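Local coordinates for MUTM (fpg) protein (Thermus thermophilus, PDB 1EE8) that belongs to the MutM (Fpg) family, combining a beta-rich N-terminal domain with an H2TH domain and a zinc finger, at residues M70-L76 with L93-R99. Sequence-based numbering, arbitrary orientation.
Sequences MTGGFRL and LYFHDPR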
# COMPACT_ATOMS: atom_id res chain seq x y z
N MET A 70 20.55 -6.85 -13.66
CA MET A 70 21.37 -7.13 -14.84
C MET A 70 20.72 -6.90 -16.20
O MET A 70 21.39 -6.48 -17.14
CB MET A 70 21.88 -8.57 -14.76
CG MET A 70 22.72 -9.00 -15.96
SD MET A 70 23.22 -10.73 -15.84
CE MET A 70 24.87 -10.56 -15.10
N THR A 71 19.43 -7.18 -16.32
CA THR A 71 18.75 -7.02 -17.60
C THR A 71 17.45 -6.22 -17.52
O THR A 71 16.66 -6.21 -18.47
CB THR A 71 18.43 -8.39 -18.20
OG1 THR A 71 17.59 -9.13 -17.29
CG2 THR A 71 19.72 -9.17 -18.44
N GLY A 72 17.23 -5.56 -16.39
CA GLY A 72 16.01 -4.79 -16.23
C GLY A 72 16.01 -3.46 -16.96
O GLY A 72 17.05 -2.81 -17.12
N GLY A 73 14.83 -3.05 -17.41
CA GLY A 73 14.71 -1.78 -18.10
C GLY A 73 13.26 -1.44 -18.37
O GLY A 73 12.40 -2.32 -18.40
N PHE A 74 12.98 -0.14 -18.52
CA PHE A 74 11.64 0.32 -18.82
C PHE A 74 11.58 0.52 -20.32
O PHE A 74 12.50 1.09 -20.90
CB PHE A 74 11.36 1.65 -18.10
CG PHE A 74 11.12 1.49 -16.63
CD1 PHE A 74 9.91 1.00 -16.16
CD2 PHE A 74 12.13 1.78 -15.71
CE1 PHE A 74 9.71 0.78 -14.80
CE2 PHE A 74 11.93 1.56 -14.35
CZ PHE A 74 10.72 1.06 -13.89
N ARG A 75 10.51 0.04 -20.95
CA ARG A 75 10.33 0.16 -22.40
C ARG A 75 8.98 0.83 -22.70
O ARG A 75 8.06 0.79 -21.89
CB ARG A 75 10.36 -1.22 -23.06
CG ARG A 75 11.66 -2.00 -22.90
CD ARG A 75 12.82 -1.25 -23.52
NE ARG A 75 14.10 -1.93 -23.31
CZ ARG A 75 14.49 -3.02 -23.96
NH1 ARG A 75 15.67 -3.56 -23.69
NH2 ARG A 75 13.70 -3.56 -24.88
N LEU A 76 8.87 1.45 -23.87
CA LEU A 76 7.63 2.11 -24.27
C LEU A 76 6.66 1.14 -24.96
O LEU A 76 5.48 1.47 -25.17
CB LEU A 76 7.95 3.31 -25.16
CG LEU A 76 8.83 4.35 -24.44
CD1 LEU A 76 9.01 5.58 -25.31
CD2 LEU A 76 8.20 4.72 -23.11
N LEU A 93 4.28 2.25 -19.28
CA LEU A 93 5.70 1.93 -19.26
C LEU A 93 5.80 0.44 -18.92
O LEU A 93 5.14 -0.02 -17.98
CB LEU A 93 6.44 2.73 -18.18
CG LEU A 93 6.29 4.25 -18.20
CD1 LEU A 93 7.15 4.85 -17.10
CD2 LEU A 93 6.72 4.79 -19.56
N TYR A 94 6.60 -0.31 -19.66
CA TYR A 94 6.73 -1.74 -19.39
C TYR A 94 8.09 -2.09 -18.81
O TYR A 94 9.12 -1.65 -19.33
CB TYR A 94 6.51 -2.55 -20.67
CG TYR A 94 5.22 -2.22 -21.37
CD1 TYR A 94 5.16 -1.23 -22.35
CD2 TYR A 94 4.03 -2.87 -21.02
CE1 TYR A 94 3.96 -0.91 -22.99
CE2 TYR A 94 2.82 -2.55 -21.64
CZ TYR A 94 2.80 -1.56 -22.63
OH TYR A 94 1.61 -1.24 -23.25
N PHE A 95 8.09 -2.86 -17.73
CA PHE A 95 9.32 -3.27 -17.07
C PHE A 95 9.78 -4.60 -17.68
O PHE A 95 9.28 -5.67 -17.34
CB PHE A 95 9.08 -3.40 -15.56
CG PHE A 95 10.34 -3.69 -14.77
CD1 PHE A 95 10.51 -4.93 -14.16
CD2 PHE A 95 11.34 -2.74 -14.65
CE1 PHE A 95 11.67 -5.22 -13.43
CE2 PHE A 95 12.51 -3.01 -13.93
CZ PHE A 95 12.68 -4.26 -13.32
N HIS A 96 10.71 -4.49 -18.60
CA HIS A 96 11.30 -5.61 -19.32
C HIS A 96 12.41 -6.17 -18.44
O HIS A 96 13.28 -5.42 -17.99
CB HIS A 96 11.89 -5.08 -20.63
CG HIS A 96 12.75 -6.07 -21.36
ND1 HIS A 96 12.23 -7.21 -21.95
CD2 HIS A 96 14.08 -6.10 -21.60
CE1 HIS A 96 13.21 -7.89 -22.52
NE2 HIS A 96 14.34 -7.24 -22.32
N ASP A 97 12.40 -7.47 -18.17
CA ASP A 97 13.45 -8.04 -17.34
C ASP A 97 13.63 -9.54 -17.55
O ASP A 97 13.10 -10.36 -16.80
CB ASP A 97 13.16 -7.76 -15.86
CG ASP A 97 14.34 -8.11 -14.95
OD1 ASP A 97 14.16 -8.13 -13.72
OD2 ASP A 97 15.45 -8.35 -15.48
N PRO A 98 14.40 -9.90 -18.58
CA PRO A 98 14.69 -11.30 -18.92
C PRO A 98 15.19 -12.16 -17.75
O PRO A 98 14.61 -13.20 -17.47
CB PRO A 98 15.76 -11.16 -20.01
CG PRO A 98 15.36 -9.90 -20.70
CD PRO A 98 15.04 -8.98 -19.54
N ARG A 99 16.24 -11.72 -17.07
CA ARG A 99 16.80 -12.50 -15.97
C ARG A 99 16.14 -12.37 -14.60
O ARG A 99 16.52 -13.08 -13.67
CB ARG A 99 18.31 -12.25 -15.86
CG ARG A 99 19.08 -12.67 -17.11
CD ARG A 99 20.55 -12.88 -16.83
NE ARG A 99 20.76 -13.93 -15.83
CZ ARG A 99 21.95 -14.38 -15.44
NH1 ARG A 99 22.03 -15.33 -14.53
NH2 ARG A 99 23.06 -13.87 -15.97
O HOH W 1 17.53 -7.99 -14.13
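Four backbone hydrogen bonds join Gly73 to His96 and Arg75 to Tyr94, a short worked example of antiparallel pairing; the straightest runs from Tyr94 N to Arg75 O, with 176° at the hydrogen. Phe74 and Phe95 form the non-hydrogen-bonded pair between them. Beyond the strands, side-chain bonds take over. Thr71 OG1 donates to Asp97 OD2 (2.9 Å) and accepts from Arg99 N (2.9 Å), so two bonds fix its hydroxyl, which chi1 places between backbone N and carbonyl carbon. A water accepts from Thr71 N, while Asp97 OD1 is hydrogen-bonded to Gly102 N.

On one face of the sheet, Phe95 CD2 lies over the rim of the Phe74 ring, 3.9 Å from Phe74 CE1, with the two planes 56° apart. Leu76 and Leu93 run side by side, their CD2 atoms 3.8 Å apart. On the other, the bend at Arg75 chi2 (-61°) brings the tilted guanidinium to the rim of one imidazole face of His96, Arg75 NH1 standing 3.7 Å from His96 CD2; Pro98 CD lies over the rim of the opposite face, and His96 ND1 is hydrogen-bonded to Thr79 OG1.

Strand 73-75 is the outermost strand at this edge of the sheet within the chain; strand 92-96 separates it from strand 82-88, whose Leu86 meets Phe74 and Leu93, while helix 3-17 packs against Leu76 and Leu93.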